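Local structure of NAD-dependent aldehyde dehydrogenase (Burkholderia multivorans, 5UJU) at residues A[44-49]-A[129-134]. The protein probably oxidises aldehydes to carboxylic acids with NAD as the electron acceptor, as other members of the aldehyde dehydrogenase family do. Numbering follows the deposited sequence.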
loop_
_atom_site.group_PDB
_atom_site.type_symbol
_atom_site.label_atom_id
_atom_site.label_comp_id
_atom_site.label_asym_id
_atom_site.label_seq_id
_atom_site.Cartn_x
_atom_site.Cartn_y
_atom_site.Cartn_z
ATOM N N LYS A 44 10.914 17.114 -36.984
ATOM C CA LYS A 44 9.624 17.792 -36.918
ATOM C C LYS A 44 9.258 18.167 -35.488
ATOM O O LYS A 44 8.813 19.290 -35.225
ATOM C CB LYS A 44 8.540 16.904 -37.529
ATOM N N VAL A 45 9.474 17.256 -34.547
ATOM C CA VAL A 45 9.023 17.469 -33.177
ATOM C C VAL A 45 10.065 18.195 -32.334
ATOM O O VAL A 45 9.726 19.084 -31.546
ATOM C CB VAL A 45 8.642 16.106 -32.566
ATOM C CG1 VAL A 45 8.171 16.269 -31.124
ATOM C CG2 VAL A 45 7.584 15.423 -33.432
ATOM N N TYR A 46 11.339 17.831 -32.469
ATOM C CA TYR A 46 12.376 18.287 -31.550
ATOM C C TYR A 46 13.296 19.339 -32.157
ATOM O O TYR A 46 14.313 19.684 -31.545
ATOM C CB TYR A 46 13.185 17.089 -31.051
ATOM C CG TYR A 46 12.372 16.130 -30.207
ATOM C CD1 TYR A 46 12.177 16.368 -28.855
ATOM C CD2 TYR A 46 11.783 14.993 -30.768
ATOM C CE1 TYR A 46 11.427 15.499 -28.070
ATOM C CE2 TYR A 46 11.024 14.118 -29.991
ATOM C CZ TYR A 46 10.848 14.378 -28.642
ATOM O OH TYR A 46 10.106 13.522 -27.852
ATOM N N GLY A 47 12.964 19.858 -33.331
ATOM C CA GLY A 47 13.789 20.865 -33.980
ATOM C C GLY A 47 14.830 20.250 -34.891
ATOM O O GLY A 47 15.317 19.138 -34.674
ATOM N N GLU A 48 15.180 21.004 -35.942
ATOM C CA GLU A 48 16.156 20.524 -36.918
ATOM C C GLU A 48 17.536 20.331 -36.300
ATOM O O GLU A 48 18.294 19.461 -36.740
ATOM C CB GLU A 48 16.238 21.491 -38.102
ATOM N N SER A 49 17.883 21.121 -35.282
ATOM C CA SER A 49 19.150 20.962 -34.581
ATOM C C SER A 49 18.984 20.265 -33.234
ATOM O O SER A 49 19.865 20.372 -32.373
ATOM C CB SER A 49 19.829 22.320 -34.398
ATOM O OG SER A 49 19.137 23.110 -33.450
ATOM N N ARG A 129 9.856 19.745 -19.555
ATOM C CA ARG A 129 11.233 20.166 -19.787
ATOM C C ARG A 129 12.150 18.967 -19.999
ATOM O O ARG A 129 13.111 19.045 -20.771
ATOM C CB ARG A 129 11.719 21.023 -18.623
ATOM C CG ARG A 129 10.849 22.262 -18.387
ATOM C CD ARG A 129 11.568 23.338 -17.589
ATOM N NE ARG A 129 10.670 24.444 -17.257
ATOM C CZ ARG A 129 11.021 25.504 -16.538
ATOM N NH1 ARG A 129 12.264 25.621 -16.074
ATOM N NH2 ARG A 129 10.129 26.448 -16.286
ATOM N N LEU A 130 11.890 17.864 -19.311
ATOM C CA LEU A 130 12.683 16.670 -19.564
ATOM C C LEU A 130 12.519 16.217 -21.010
ATOM O O LEU A 130 13.506 15.877 -21.671
ATOM C CB LEU A 130 12.288 15.563 -18.595
ATOM C CG LEU A 130 12.628 15.770 -17.117
ATOM C CD1 LEU A 130 12.041 14.621 -16.314
ATOM C CD2 LEU A 130 14.131 15.828 -16.936
ATOM N N ASN A 131 11.288 16.270 -21.541
ATOM C CA ASN A 131 11.087 15.915 -22.945
ATOM C C ASN A 131 11.905 16.815 -23.863
ATOM O O ASN A 131 12.523 16.333 -24.819
ATOM C CB ASN A 131 9.608 15.983 -23.324
ATOM C CG ASN A 131 9.355 15.476 -24.729
ATOM O OD1 ASN A 131 8.806 16.181 -25.565
ATOM N ND2 ASN A 131 9.747 14.233 -24.987
ATOM N N ARG A 132 11.935 18.126 -23.585
ATOM C CA ARG A 132 12.747 19.015 -24.412
ATOM C C ARG A 132 14.233 18.701 -24.321
ATOM O O ARG A 132 14.972 19.023 -25.254
ATOM C CB ARG A 132 12.520 20.483 -24.040
ATOM C CG ARG A 132 11.149 21.013 -24.411
ATOM C CD ARG A 132 11.112 22.537 -24.298
ATOM N NE ARG A 132 10.676 22.969 -22.971
ATOM C CZ ARG A 132 9.407 23.050 -22.584
ATOM N NH1 ARG A 132 8.431 22.729 -23.427
ATOM N NH2 ARG A 132 9.116 23.451 -21.353
ATOM N N ALA A 133 14.685 18.090 -23.225
ATOM C CA ALA A 133 16.078 17.692 -23.051
ATOM C C ALA A 133 16.337 16.248 -23.481
ATOM O O ALA A 133 17.372 15.678 -23.107
ATOM C CB ALA A 133 16.502 17.875 -21.587
ATOM N N SER A 134 15.436 15.657 -24.276
ATOM C CA SER A 134 15.508 14.222 -24.545
ATOM C C SER A 134 16.804 13.843 -25.241
ATOM O O SER A 134 17.355 12.766 -24.986
ATOM C CB SER A 134 14.313 13.769 -25.386
ATOM O OG SER A 134 13.138 13.698 -24.601
#
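Tyr-46 reaches from the last residue of the short helix 43-46 to Asn-131, close to the C-terminal end of the long helix 97-132, joining an N-terminal helix to a long helix of the aldehyde dehydrogenase fold. The backbones stay well apart, with Tyr-46 CA and Arg-132 CA 7.2 Å from each other, so the contact is made by the Tyr-46 side chain, which meets both the amide and the backbone carbonyl of Asn-131. The two main side chains run roughly perpendicular, and the phenol ring and carboxamide planes differ by 61°, too steep for a parallel stack. Instead the amide meets the ring at its edge: Asn-131 ND2 lies in the ring plane and donates to Tyr-46 OH over 3.0 Å. At 153° this N-H···O bond is moderately bent, and the hydroxyl oxygen is tilted a little out of the amide plane. With chi1 at -174°, Asn-131 carries CG opposite its own backbone N and beside its carbonyl carbon, which brings the amide and the carbonyl O to the same ring edge; Tyr-46 CE1 passes 3.5 Å from Asn-131 O. Over one ring face lies Val-45 CG1, displaced toward the rim. Both polar ends have further partners: Tyr-46 OH is hydrogen-bonded to Ala-38 O, and Asn-131 ND2 to Gln-161 OE1 of helix 158-175. Pro-158 of that helix touches Tyr-46, Asn-131 and Ser-134, so helix 158-175 packs against both segments. Where helix 97-132 gives way to helix 134-145, Asn-131 O receives two bonds from one residue, from Ser-134 N at 3.0 Å and from Ser-134 OG at 2.7 Å.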